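Local coordinates for Serine/threonine-protein kinase Tel1 (Chaetomium thermophilum, PDB 6SKY), which binds ATP and magnesium in a PI3K-like kinase domain and probably phosphorylates serine and threonine in [ST]-Q sites to signal DNA damage, at residues Q1623-G1627 / E1628-W1632; S2057-H2060 / D2061-N2065; G2073-N2076 / T2077-R2081; T2091-D2094 / D2095-V2099; A2125-S2128 / Q2129-C2133. All blocks are in the same frame, centred on the assembly; numbering follows the deposited sequence.

Interaction 1: residues Q1623-G1627 / E1628-W1632; sequences QRLGG and EYLAW
With CG of Leu1625 anti to its carbonyl carbon (chi1 -56°) and CG of Tyr1629 anti to the backbone N (chi1 -178°), the leucine branch and the phenol ring are brought together across the start of a helix. On the leucine side, the CD1 methyl lies 3.7 Å from Tyr1629 CD2 and equally near CE2, so a single methyl meets the CD2-CE2 bond of the ring. The same CD1 meets Leu1630 CD2 more loosely, at 4.3 Å. The ring has Phe1592 edge-to-face with it, and its hydroxyl is hydrogen-bonded to Ser1619 OG, which fixes the far end of the side chain. This is the N-terminal turn of helix 1627-1644, in the helical solenoid of the protein, with Gly1626 as the N-cap residue. Having no side chain, Gly1626 takes part through its carbonyl: Leu1630 N reaches Gly1626 O in a weak, long bond of 3.4 Å. One residue on, Ala1631 N donates to Gly1627 O at 2.9 Å, a regular helical bond. CG of Leu1630 rests 3.6 Å from Gly1626 O, and its side chain touches Lys2064, Val2067 and Arg2068 of helix 2052-2070.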
loop_
_atom_site.group_PDB
_atom_site.type_symbol
_atom_site.label_atom_id
_atom_site.label_comp_id
_atom_site.label_asym_id
_atom_site.label_seq_id
_atom_site.Cartn_x
_atom_site.Cartn_y
_atom_site.Cartn_z
ATOM N N GLN A 1623 43.232 -34.297 1.616
ATOM C CA GLN A 1623 43.847 -33.972 2.895
ATOM C C GLN A 1623 45.328 -33.647 2.800
ATOM O O GLN A 1623 45.908 -33.210 3.800
ATOM C CB GLN A 1623 43.670 -35.127 3.892
ATOM C CG GLN A 1623 44.589 -36.297 3.612
ATOM C CD GLN A 1623 44.649 -37.288 4.756
ATOM O OE1 GLN A 1623 43.646 -37.552 5.419
ATOM N NE2 GLN A 1623 45.834 -37.838 4.997
ATOM N N ARG A 1624 45.958 -33.841 1.644
ATOM C CA ARG A 1624 47.392 -33.657 1.489
ATOM C C ARG A 1624 47.740 -32.313 0.868
ATOM O O ARG A 1624 48.819 -32.169 0.286
ATOM C CB ARG A 1624 47.969 -34.794 0.647
ATOM C CG ARG A 1624 47.381 -36.151 0.986
ATOM C CD ARG A 1624 47.647 -37.166 -0.108
ATOM N NE ARG A 1624 48.976 -37.756 -0.010
ATOM C CZ ARG A 1624 49.447 -38.675 -0.847
ATOM N NH1 ARG A 1624 48.696 -39.105 -1.851
ATOM N NH2 ARG A 1624 50.669 -39.161 -0.682
ATOM N N LEU A 1625 46.852 -31.330 0.982
ATOM C CA LEU A 1625 47.004 -30.043 0.319
ATOM C C LEU A 1625 47.472 -28.992 1.312
ATOM O O LEU A 1625 46.929 -28.890 2.416
ATOM C CB LEU A 1625 45.688 -29.602 -0.315
ATOM C CG LEU A 1625 45.072 -30.591 -1.291
ATOM C CD1 LEU A 1625 43.767 -30.037 -1.775
ATOM C CD2 LEU A 1625 46.002 -30.856 -2.453
ATOM N N GLY A 1626 48.460 -28.205 0.908
ATOM C CA GLY A 1626 48.985 -27.160 1.752
ATOM C C GLY A 1626 47.963 -26.076 2.019
ATOM O O GLY A 1626 46.817 -26.118 1.579
ATOM N N GLY A 1627 48.401 -25.077 2.770
ATOM C CA GLY A 1627 47.548 -23.953 3.072
ATOM C C GLY A 1627 47.477 -22.975 1.924
ATOM O O GLY A 1627 46.424 -22.393 1.657
ATOM N N GLU A 1628 48.591 -22.780 1.230
ATOM C CA GLU A 1628 48.579 -21.852 0.112
ATOM C C GLU A 1628 47.775 -22.396 -1.055
ATOM O O GLU A 1628 47.163 -21.621 -1.796
ATOM C CB GLU A 1628 50.004 -21.517 -0.302
ATOM C CG GLU A 1628 50.590 -20.381 0.513
ATOM C CD GLU A 1628 52.080 -20.205 0.317
ATOM O OE1 GLU A 1628 52.855 -21.025 0.855
ATOM O OE2 GLU A 1628 52.480 -19.245 -0.373
ATOM N N TYR A 1629 47.709 -23.716 -1.211
ATOM C CA TYR A 1629 46.836 -24.245 -2.248
ATOM C C TYR A 1629 45.373 -24.030 -1.896
ATOM O O TYR A 1629 44.563 -23.737 -2.775
ATOM C CB TYR A 1629 47.097 -25.722 -2.496
ATOM C CG TYR A 1629 46.214 -26.238 -3.595
ATOM C CD1 TYR A 1629 46.515 -25.992 -4.917
ATOM C CD2 TYR A 1629 45.059 -26.935 -3.310
ATOM C CE1 TYR A 1629 45.703 -26.435 -5.916
ATOM C CE2 TYR A 1629 44.242 -27.381 -4.305
ATOM C CZ TYR A 1629 44.569 -27.132 -5.606
ATOM O OH TYR A 1629 43.749 -27.585 -6.604
ATOM N N LEU A 1630 45.011 -24.181 -0.622
ATOM C CA LEU A 1630 43.634 -23.910 -0.229
ATOM C C LEU A 1630 43.292 -22.438 -0.365
ATOM O O LEU A 1630 42.161 -22.104 -0.715
ATOM C CB LEU A 1630 43.382 -24.374 1.197
ATOM C CG LEU A 1630 43.270 -25.878 1.374
ATOM C CD1 LEU A 1630 42.625 -26.181 2.688
ATOM C CD2 LEU A 1630 42.479 -26.477 0.255
ATOM N N ALA A 1631 44.246 -21.546 -0.115
ATOM C CA ALA A 1631 43.993 -20.133 -0.362
ATOM C C ALA A 1631 43.776 -19.864 -1.842
ATOM O O ALA A 1631 42.885 -19.098 -2.215
ATOM C CB ALA A 1631 45.141 -19.288 0.170
ATOM N N TRP A 1632 44.575 -20.488 -2.705
ATOM C CA TRP A 1632 44.388 -20.309 -4.142
ATOM C C TRP A 1632 43.047 -20.873 -4.605
ATOM O O TRP A 1632 42.354 -20.261 -5.428
ATOM C CB TRP A 1632 45.548 -20.957 -4.888
ATOM C CG TRP A 1632 45.443 -20.884 -6.361
ATOM C CD1 TRP A 1632 45.795 -19.843 -7.155
ATOM C CD2 TRP A 1632 44.959 -21.904 -7.231
ATOM N NE1 TRP A 1632 45.548 -20.144 -8.465
ATOM C CE2 TRP A 1632 45.035 -21.409 -8.536
ATOM C CE3 TRP A 1632 44.460 -23.186 -7.029
ATOM C CZ2 TRP A 1632 44.635 -22.149 -9.629
ATOM C CZ3 TRP A 1632 44.064 -23.912 -8.109
ATOM C CH2 TRP A 1632 44.151 -23.397 -9.394
#

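Interaction 2: residues S2057-H2060 / D2061-N2065; sequences SMVH and DGLKN
His2060 and Asp2061, neighbours in the chain, and Leu2063 lose the most surface where two successive turns of helix 2052-2070 meet. His2060 places its imidazole beside Leu2063: the CD1 methyl lies 4.1 Å from ND1, at the edge of the ring and near its plane, so the leucine borders the ring without covering a face. Leu2063 has CG anti to the carbonyl carbon (chi1 -67°), which lays the branch back along the previous turn, with CG 3.4 Å from Val2059 O and CD1 4.4 Å from Val2059 CG1. CB of Asp2061 lies 3.5 Å from Ser2057 O, and its OD1 takes a weak bond from Asn2065 ND2 one turn later. All this rides on a regular alpha-helix of the FAT domain's helical-repeat solenoid, whose i to i+4 bonds include Asp2061 N to Ser2057 O and Lys2064 N to His2060 O, each 3.0 Å. The latter carbonyl also has CB of Lys2064 close by, at 3.4 Å. Gly2062 N donates to Met2058 O. Leu2063 touches Leu2087 and Leu2090 of helix 2077-2097, and His2060 also touches Arg1635 of helix 1627-1644.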
loop_
_atom_site.group_PDB
_atom_site.type_symbol
_atom_site.label_atom_id
_atom_site.label_comp_id
_atom_site.label_asym_id
_atom_site.label_seq_id
_atom_site.Cartn_x
_atom_site.Cartn_y
_atom_site.Cartn_z
ATOM N N SER A 2057 48.251 -11.272 4.109
ATOM C CA SER A 2057 48.322 -12.491 4.901
ATOM C C SER A 2057 47.004 -12.769 5.599
ATOM O O SER A 2057 46.566 -13.922 5.676
ATOM C CB SER A 2057 49.452 -12.382 5.915
ATOM O OG SER A 2057 50.672 -12.099 5.262
ATOM N N MET A 2058 46.347 -11.728 6.107
ATOM C CA MET A 2058 45.070 -11.939 6.782
ATOM C C MET A 2058 43.983 -12.370 5.801
ATOM O O MET A 2058 43.168 -13.247 6.111
ATOM C CB MET A 2058 44.656 -10.675 7.521
ATOM C CG MET A 2058 43.422 -10.848 8.353
ATOM S SD MET A 2058 43.669 -11.890 9.788
ATOM C CE MET A 2058 44.818 -10.884 10.702
ATOM N N VAL A 2059 43.971 -11.780 4.606
ATOM C CA VAL A 2059 43.010 -12.182 3.582
ATOM C C VAL A 2059 43.224 -13.635 3.183
ATOM O O VAL A 2059 42.263 -14.398 3.027
ATOM C CB VAL A 2059 43.108 -11.241 2.371
ATOM C CG1 VAL A 2059 42.286 -11.764 1.233
ATOM C CG2 VAL A 2059 42.654 -9.857 2.746
ATOM N N HIS A 2060 44.481 -14.047 3.016
ATOM C CA HIS A 2060 44.762 -15.420 2.609
ATOM C C HIS A 2060 44.410 -16.415 3.704
ATOM O O HIS A 2060 43.909 -17.509 3.419
ATOM C CB HIS A 2060 46.222 -15.553 2.213
ATOM C CG HIS A 2060 46.555 -14.866 0.930
ATOM N ND1 HIS A 2060 45.591 -14.453 0.040
ATOM C CD2 HIS A 2060 47.743 -14.522 0.383
ATOM C CE1 HIS A 2060 46.168 -13.879 -0.997
ATOM N NE2 HIS A 2060 47.475 -13.908 -0.814
ATOM N N ASP A 2061 44.649 -16.057 4.964
ATOM C CA ASP A 2061 44.200 -16.912 6.053
ATOM C C ASP A 2061 42.682 -17.034 6.063
ATOM O O ASP A 2061 42.139 -18.110 6.340
ATOM C CB ASP A 2061 44.706 -16.369 7.382
ATOM C CG ASP A 2061 44.573 -17.372 8.512
ATOM O OD1 ASP A 2061 44.054 -18.485 8.275
ATOM O OD2 ASP A 2061 44.992 -17.051 9.643
ATOM N N GLY A 2062 41.980 -15.944 5.746
ATOM C CA GLY A 2062 40.530 -16.011 5.675
ATOM C C GLY A 2062 40.042 -16.941 4.585
ATOM O O GLY A 2062 39.135 -17.747 4.800
ATOM N N LEU A 2063 40.636 -16.839 3.397
ATOM C CA LEU A 2063 40.257 -17.721 2.293
ATOM C C LEU A 2063 40.505 -19.181 2.639
ATOM O O LEU A 2063 39.661 -20.048 2.380
ATOM C CB LEU A 2063 41.026 -17.343 1.032
ATOM C CG LEU A 2063 40.729 -15.994 0.391
ATOM C CD1 LEU A 2063 41.755 -15.675 -0.652
ATOM C CD2 LEU A 2063 39.359 -16.000 -0.220
ATOM N N LYS A 2064 41.660 -19.468 3.230
ATOM C CA LYS A 2064 42.002 -20.833 3.607
ATOM C C LYS A 2064 41.016 -21.396 4.619
ATOM O O LYS A 2064 40.533 -22.524 4.474
ATOM C CB LYS A 2064 43.418 -20.837 4.159
ATOM C CG LYS A 2064 44.003 -22.163 4.500
ATOM C CD LYS A 2064 45.279 -21.919 5.262
ATOM C CE LYS A 2064 46.085 -20.802 4.619
ATOM N NZ LYS A 2064 46.913 -20.057 5.601
ATOM N N ASN A 2065 40.707 -20.626 5.659
ATOM C CA ASN A 2065 39.781 -21.109 6.675
ATOM C C ASN A 2065 38.380 -21.300 6.114
ATOM O O ASN A 2065 37.683 -22.252 6.480
ATOM C CB ASN A 2065 39.757 -20.143 7.850
ATOM C CG ASN A 2065 41.108 -19.987 8.492
ATOM O OD1 ASN A 2065 41.810 -20.965 8.727
ATOM N ND2 ASN A 2065 41.490 -18.750 8.773
#

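Interaction 3: residues G2073-N2076 / T2077-R2081; sequences GSLN and TSVLR
Leu2080 N donates to Asn2076 O at 3.1 Å, with an N-H...O angle of 151°, and this bond closes the first turn of helix 2077-2097. Beside it, CB of Leu2080 sits 3.3 Å from the same Asn2076 O. Asn2076 occupies the N-cap position, yet its side chain makes no capping bond; instead its amide lies beside Val2079 and Ser2078. OD1 approaches the CG2 methyl of Val2079 at 3.6 Å, the two side chains crossing obliquely, and ND2 stands 3.2 Å from Ser2078 OG. Replacing this asparagine by an alanine would keep the backbone bond but is likely to uncover the CG2 methyl of Val2079 and take the amide away from Ser2078 OG. The loop joins consecutive antiparallel helices of the FAT solenoid, and Leu2075 just before the cap adds an apolar contact. Its CD2 lies 3.9 Å from Val2079 CG1, the side chains meeting at about a right angle. Leu2075 has CG anti to its carbonyl carbon (chi1 -80°), and the same CD2 also comes within 4.3 Å of Leu2080 CA, so the leucine reaches two residues of the first turn. Val2079 serves both residues because its methyls diverge: CG1, anti to the backbone N (chi1 -179°), goes to the leucine, and CG2 to the asparagine. On the helix, Leu2080 packs on Val1647 and Leu1651.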
loop_
_atom_site.group_PDB
_atom_site.type_symbol
_atom_site.label_atom_id
_atom_site.label_comp_id
_atom_site.label_asym_id
_atom_site.label_seq_id
_atom_site.Cartn_x
_atom_site.Cartn_y
_atom_site.Cartn_z
ATOM N N GLY A 2073 31.596 -30.432 5.438
ATOM C CA GLY A 2073 30.447 -31.284 5.223
ATOM C C GLY A 2073 29.099 -30.682 5.552
ATOM O O GLY A 2073 28.568 -29.875 4.784
ATOM N N SER A 2074 28.538 -31.061 6.701
ATOM C CA SER A 2074 27.119 -30.856 6.966
ATOM C C SER A 2074 26.759 -29.387 7.123
ATOM O O SER A 2074 26.781 -28.848 8.235
ATOM C CB SER A 2074 26.707 -31.618 8.223
ATOM O OG SER A 2074 27.390 -31.129 9.360
ATOM N N LEU A 2075 26.399 -28.748 6.014
ATOM C CA LEU A 2075 25.942 -27.369 5.982
ATOM C C LEU A 2075 24.649 -27.317 5.189
ATOM O O LEU A 2075 24.540 -27.951 4.137
ATOM C CB LEU A 2075 26.979 -26.440 5.331
ATOM C CG LEU A 2075 28.193 -25.933 6.109
ATOM C CD1 LEU A 2075 29.148 -27.052 6.434
ATOM C CD2 LEU A 2075 28.906 -24.863 5.318
ATOM N N ASN A 2076 23.669 -26.564 5.679
ATOM C CA ASN A 2076 22.488 -26.337 4.868
ATOM C C ASN A 2076 22.830 -25.375 3.739
ATOM O O ASN A 2076 23.976 -24.962 3.571
ATOM C CB ASN A 2076 21.331 -25.823 5.713
ATOM C CG ASN A 2076 21.793 -25.064 6.916
ATOM O OD1 ASN A 2076 22.809 -25.400 7.520
ATOM N ND2 ASN A 2076 21.049 -24.032 7.285
ATOM N N THR A 2077 21.834 -25.010 2.946
ATOM C CA THR A 2077 22.124 -24.222 1.761
ATOM C C THR A 2077 22.340 -22.753 2.084
ATOM O O THR A 2077 23.137 -22.090 1.417
ATOM C CB THR A 2077 21.003 -24.389 0.745
ATOM O OG1 THR A 2077 20.466 -25.707 0.861
ATOM C CG2 THR A 2077 21.538 -24.214 -0.655
ATOM N N SER A 2078 21.671 -22.228 3.105
ATOM C CA SER A 2078 21.879 -20.831 3.464
ATOM C C SER A 2078 23.283 -20.603 4.005
ATOM O O SER A 2078 23.953 -19.642 3.618
ATOM C CB SER A 2078 20.827 -20.394 4.476
ATOM O OG SER A 2078 20.759 -21.301 5.554
ATOM N N VAL A 2079 23.755 -21.482 4.885
ATOM C CA VAL A 2079 25.110 -21.356 5.406
ATOM C C VAL A 2079 26.127 -21.550 4.294
ATOM O O VAL A 2079 27.155 -20.866 4.243
ATOM C CB VAL A 2079 25.330 -22.354 6.552
ATOM C CG1 VAL A 2079 26.715 -22.201 7.111
ATOM C CG2 VAL A 2079 24.298 -22.141 7.625
ATOM N N LEU A 2080 25.854 -22.479 3.386
ATOM C CA LEU A 2080 26.750 -22.728 2.268
ATOM C C LEU A 2080 26.902 -21.490 1.398
ATOM O O LEU A 2080 28.018 -21.108 1.025
ATOM C CB LEU A 2080 26.218 -23.898 1.451
ATOM C CG LEU A 2080 27.081 -24.433 0.329
ATOM C CD1 LEU A 2080 28.128 -25.334 0.910
ATOM C CD2 LEU A 2080 26.218 -25.171 -0.642
ATOM N N ARG A 2081 25.788 -20.843 1.064
ATOM C CA ARG A 2081 25.876 -19.656 0.227
ATOM C C ARG A 2081 26.463 -18.472 0.981
ATOM O O ARG A 2081 27.118 -17.626 0.373
ATOM C CB ARG A 2081 24.508 -19.324 -0.343
ATOM C CG ARG A 2081 23.881 -20.496 -1.049
ATOM C CD ARG A 2081 22.531 -20.157 -1.613
ATOM N NE ARG A 2081 22.683 -19.434 -2.860
ATOM C CZ ARG A 2081 22.638 -20.008 -4.053
ATOM N NH1 ARG A 2081 22.796 -19.275 -5.143
ATOM N NH2 ARG A 2081 22.425 -21.309 -4.151
#

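Interaction 4: residues T2091-D2094 / D2095-V2099; sequences TELD and DILNV
Leu2093 and Leu2097 lie side by side, pointing the same way, with CD1 of the first 4.0 Å from CG of the second. Leu2097 reaches this place with CG anti to its carbonyl carbon (chi1 -79°), which also sets that CG 3.4 Å from Leu2093 O. Asp2094 and Asn2098 are turned differently: their carboxylate and amide planes stand 49° apart, with ND2 of Asn2098 3.0 Å from Asp2094 OD1. The other end of that amide, OD1, accepts a hydrogen bond from Arg2056. A leucine in place of Asn2098 would probably leave Asp2094 OD1 facing an apolar branch and would take this acceptor from Arg2056, in a buried setting. Asp2095 instead folds back over the preceding turn, its CG 3.4 Å from Thr2091 O, while its carboxylate forms a salt bridge with Arg1639. Ile2096 N donates to Glu2092 O at 3.0 Å, a helical bond. Within the FAT solenoid, this C-terminal part of helix 2077-2097 packs among its neighbours: the leucines face helix 2035-2047, Asp2094 meets Val2059 and His2060 of helix 2052-2070, and Ile2096 packs against helices 2102-2119 and 2124-2143.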
loop_
_atom_site.group_PDB
_atom_site.type_symbol
_atom_site.label_atom_id
_atom_site.label_comp_id
_atom_site.label_asym_id
_atom_site.label_seq_id
_atom_site.Cartn_x
_atom_site.Cartn_y
_atom_site.Cartn_z
ATOM N N THR A 2091 37.740 -12.083 -2.072
ATOM C CA THR A 2091 38.393 -11.982 -3.372
ATOM C C THR A 2091 38.327 -10.566 -3.931
ATOM O O THR A 2091 39.302 -10.084 -4.509
ATOM C CB THR A 2091 37.771 -12.982 -4.338
ATOM O OG1 THR A 2091 37.929 -14.296 -3.808
ATOM C CG2 THR A 2091 38.450 -12.927 -5.662
ATOM N N GLU A 2092 37.199 -9.871 -3.765
ATOM C CA GLU A 2092 37.139 -8.483 -4.231
ATOM C C GLU A 2092 38.055 -7.577 -3.416
ATOM O O GLU A 2092 38.697 -6.670 -3.964
ATOM C CB GLU A 2092 35.704 -7.966 -4.189
ATOM C CG GLU A 2092 34.793 -8.585 -5.244
ATOM C CD GLU A 2092 33.333 -8.178 -5.097
ATOM O OE1 GLU A 2092 32.866 -8.013 -3.949
ATOM O OE2 GLU A 2092 32.651 -8.026 -6.133
ATOM N N LEU A 2093 38.120 -7.802 -2.105
ATOM C CA LEU A 2093 39.092 -7.094 -1.278
ATOM C C LEU A 2093 40.508 -7.299 -1.796
ATOM O O LEU A 2093 41.260 -6.337 -1.983
ATOM C CB LEU A 2093 38.971 -7.568 0.168
ATOM C CG LEU A 2093 39.937 -7.027 1.210
ATOM C CD1 LEU A 2093 40.005 -5.544 1.138
ATOM C CD2 LEU A 2093 39.488 -7.444 2.573
ATOM N N ASP A 2094 40.891 -8.553 -2.028
ATOM C CA ASP A 2094 42.226 -8.840 -2.533
ATOM C C ASP A 2094 42.461 -8.194 -3.888
ATOM O O ASP A 2094 43.585 -7.802 -4.205
ATOM C CB ASP A 2094 42.426 -10.345 -2.628
ATOM C CG ASP A 2094 43.867 -10.753 -2.453
ATOM O OD1 ASP A 2094 44.760 -9.896 -2.607
ATOM O OD2 ASP A 2094 44.109 -11.941 -2.159
ATOM N N ASP A 2095 41.421 -8.087 -4.712
ATOM C CA ASP A 2095 41.588 -7.476 -6.027
ATOM C C ASP A 2095 41.893 -5.992 -5.916
ATOM O O ASP A 2095 42.796 -5.489 -6.583
ATOM C CB ASP A 2095 40.345 -7.691 -6.881
ATOM C CG ASP A 2095 40.336 -9.033 -7.563
ATOM O OD1 ASP A 2095 41.264 -9.829 -7.322
ATOM O OD2 ASP A 2095 39.399 -9.295 -8.345
ATOM N N ILE A 2096 41.137 -5.261 -5.096
ATOM C CA ILE A 2096 41.438 -3.833 -5.015
ATOM C C ILE A 2096 42.688 -3.543 -4.198
ATOM O O ILE A 2096 43.289 -2.480 -4.374
ATOM C CB ILE A 2096 40.291 -2.983 -4.446
ATOM C CG1 ILE A 2096 40.012 -3.366 -3.008
ATOM C CG2 ILE A 2096 39.059 -3.096 -5.300
ATOM C CD1 ILE A 2096 40.434 -2.336 -2.029
ATOM N N LEU A 2097 43.107 -4.439 -3.306
ATOM C CA LEU A 2097 44.356 -4.197 -2.592
ATOM C C LEU A 2097 45.561 -4.247 -3.520
ATOM O O LEU A 2097 46.619 -3.710 -3.186
ATOM C CB LEU A 2097 44.539 -5.209 -1.469
ATOM C CG LEU A 2097 43.752 -4.971 -0.190
ATOM C CD1 LEU A 2097 44.103 -6.030 0.814
ATOM C CD2 LEU A 2097 44.052 -3.604 0.353
ATOM N N ASN A 2098 45.423 -4.875 -4.682
ATOM C CA ASN A 2098 46.549 -5.164 -5.554
ATOM C C ASN A 2098 46.587 -4.289 -6.795
ATOM O O ASN A 2098 47.330 -4.596 -7.729
ATOM C CB ASN A 2098 46.526 -6.632 -5.967
ATOM C CG ASN A 2098 46.897 -7.554 -4.844
ATOM O OD1 ASN A 2098 47.686 -7.206 -3.975
ATOM N ND2 ASN A 2098 46.335 -8.745 -4.855
ATOM N N VAL A 2099 45.812 -3.223 -6.842
ATOM C CA VAL A 2099 45.868 -2.336 -7.995
ATOM C C VAL A 2099 47.145 -1.518 -7.927
ATOM O O VAL A 2099 47.594 -1.105 -6.855
ATOM C CB VAL A 2099 44.624 -1.433 -8.079
ATOM C CG1 VAL A 2099 43.398 -2.257 -8.346
ATOM C CG2 VAL A 2099 44.462 -0.658 -6.816
#

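Interaction 5: residues A2125-S2128 / Q2129-C2133; sequences ADVS and QILSC
Ala2125 begins the contact with its carbonyl, which two donors share: Gln2129 N at 3.0 Å and Ser2128 OG, also at 3.0 Å. Both reach Ala2125 O from the same face of its plane, the hydroxyl at a sharper C=O...donor angle of 117° than the amide. CB of Gln2129 closes over this oxygen too, at 3.4 Å, and its extended chain carries NE2 on to a hydrogen bond with Gln2082 O. Asp2126 comes next; its backbone O receives Ile2130 N at 3.0 Å and has CG1 of Ile2130 lying 3.3 Å away. The aspartate's carboxylate turns elsewhere, to a salt bridge with Arg2081 of helix 2077-2097. These are successive turns of helix 2124-2143, one of the helices stacked in the FAT solenoid. Val2127 then supplies the apolar pair: its CG1 meets CD1 of Leu2131 at 3.8 Å, the two side chains side by side and pointing the same way, and both touch Ile2171 of helix 2154-2174. Ser2128 ends the first segment. Its OG sits between the backbone N and the carbonyl carbon (chi1 74°), which turns the hydroxyl back to the turn before. Ser2132, one turn on, repeats the geometry: its OG donates to Gln2129 O, an oxygen that Cys2133 N also uses, while its own N donates to Ser2128 O at 3.0 Å.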
loop_
_atom_site.group_PDB
_atom_site.type_symbol
_atom_site.label_atom_id
_atom_site.label_comp_id
_atom_site.label_asym_id
_atom_site.label_seq_id
_atom_site.Cartn_x
_atom_site.Cartn_y
_atom_site.Cartn_z
ATOM N N ALA A 2125 19.749 -12.619 -0.904
ATOM C CA ALA A 2125 20.680 -12.726 0.214
ATOM C C ALA A 2125 22.126 -12.621 -0.261
ATOM O O ALA A 2125 22.926 -11.858 0.299
ATOM C CB ALA A 2125 20.445 -14.034 0.959
ATOM N N ASP A 2126 22.469 -13.358 -1.317
ATOM C CA ASP A 2126 23.828 -13.330 -1.842
ATOM C C ASP A 2126 24.190 -11.955 -2.366
ATOM O O ASP A 2126 25.294 -11.458 -2.122
ATOM C CB ASP A 2126 23.978 -14.365 -2.952
ATOM C CG ASP A 2126 23.253 -15.653 -2.648
ATOM O OD1 ASP A 2126 22.914 -15.882 -1.469
ATOM O OD2 ASP A 2126 23.022 -16.442 -3.587
ATOM N N VAL A 2127 23.271 -11.329 -3.096
ATOM C CA VAL A 2127 23.543 -10.030 -3.693
ATOM C C VAL A 2127 23.746 -8.982 -2.615
ATOM O O VAL A 2127 24.685 -8.186 -2.675
ATOM C CB VAL A 2127 22.410 -9.641 -4.655
ATOM C CG1 VAL A 2127 22.590 -8.228 -5.119
ATOM C CG2 VAL A 2127 22.403 -10.563 -5.831
ATOM N N SER A 2128 22.878 -8.972 -1.608
ATOM C CA SER A 2128 23.000 -7.975 -0.558
ATOM C C SER A 2128 24.290 -8.154 0.219
ATOM O O SER A 2128 24.968 -7.173 0.540
ATOM C CB SER A 2128 21.801 -8.043 0.376
ATOM O OG SER A 2128 21.882 -9.172 1.205
ATOM N N GLN A 2129 24.657 -9.400 0.515
ATOM C CA GLN A 2129 25.901 -9.662 1.229
ATOM C C GLN A 2129 27.113 -9.165 0.450
ATOM O O GLN A 2129 27.959 -8.434 0.985
ATOM C CB GLN A 2129 26.003 -11.150 1.503
ATOM C CG GLN A 2129 27.281 -11.593 2.111
ATOM C CD GLN A 2129 27.251 -13.048 2.449
ATOM O OE1 GLN A 2129 26.205 -13.675 2.414
ATOM N NE2 GLN A 2129 28.396 -13.599 2.774
ATOM N N ILE A 2130 27.209 -9.548 -0.822
ATOM C CA ILE A 2130 28.349 -9.139 -1.634
ATOM C C ILE A 2130 28.410 -7.626 -1.759
ATOM O O ILE A 2130 29.486 -7.028 -1.681
ATOM C CB ILE A 2130 28.285 -9.819 -3.010
ATOM C CG1 ILE A 2130 28.458 -11.318 -2.860
ATOM C CG2 ILE A 2130 29.352 -9.290 -3.913
ATOM C CD1 ILE A 2130 28.388 -12.040 -4.155
ATOM N N LEU A 2131 27.264 -6.976 -1.933
ATOM C CA LEU A 2131 27.276 -5.541 -2.174
ATOM C C LEU A 2131 27.624 -4.758 -0.915
ATOM O O LEU A 2131 28.329 -3.743 -0.985
ATOM C CB LEU A 2131 25.934 -5.105 -2.735
ATOM C CG LEU A 2131 25.687 -5.472 -4.190
ATOM C CD1 LEU A 2131 24.354 -4.951 -4.615
ATOM C CD2 LEU A 2131 26.758 -4.912 -5.062
ATOM N N SER A 2132 27.155 -5.209 0.248
ATOM C CA SER A 2132 27.532 -4.535 1.484
ATOM C C SER A 2132 29.019 -4.676 1.759
ATOM O O SER A 2132 29.686 -3.702 2.145
ATOM C CB SER A 2132 26.730 -5.084 2.650
ATOM O OG SER A 2132 27.235 -6.334 3.034
ATOM N N CYS A 2133 29.569 -5.875 1.559
ATOM C CA CYS A 2133 31.004 -6.034 1.749
ATOM C C CYS A 2133 31.795 -5.193 0.757
ATOM O O CYS A 2133 32.858 -4.671 1.095
ATOM C CB CYS A 2133 31.391 -7.499 1.646
ATOM S SG CYS A 2133 31.007 -8.452 3.105
#

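How the interactions relate
The five contacts follow one another in series; none nests in or crosses another. Interaction 1 joins a loop to the start of helix 1627-1644, and interaction 2, within helix 2052-2070, packs against it where Lys2064 CE lies 3.4 Å from Gly1627 O. Interaction 3 ends the loop after that helix and opens helix 2077-2097, which interaction 4 closes at its far end, their centres about 26 Å apart. Interaction 4 turns back onto interaction 2 through Asp2094 and His2060. Interaction 5, in helix 2124-2143, meets helix 2077-2097 at two places, near its start at Arg2081 and further along at Glu2092, which packs on Ile2130.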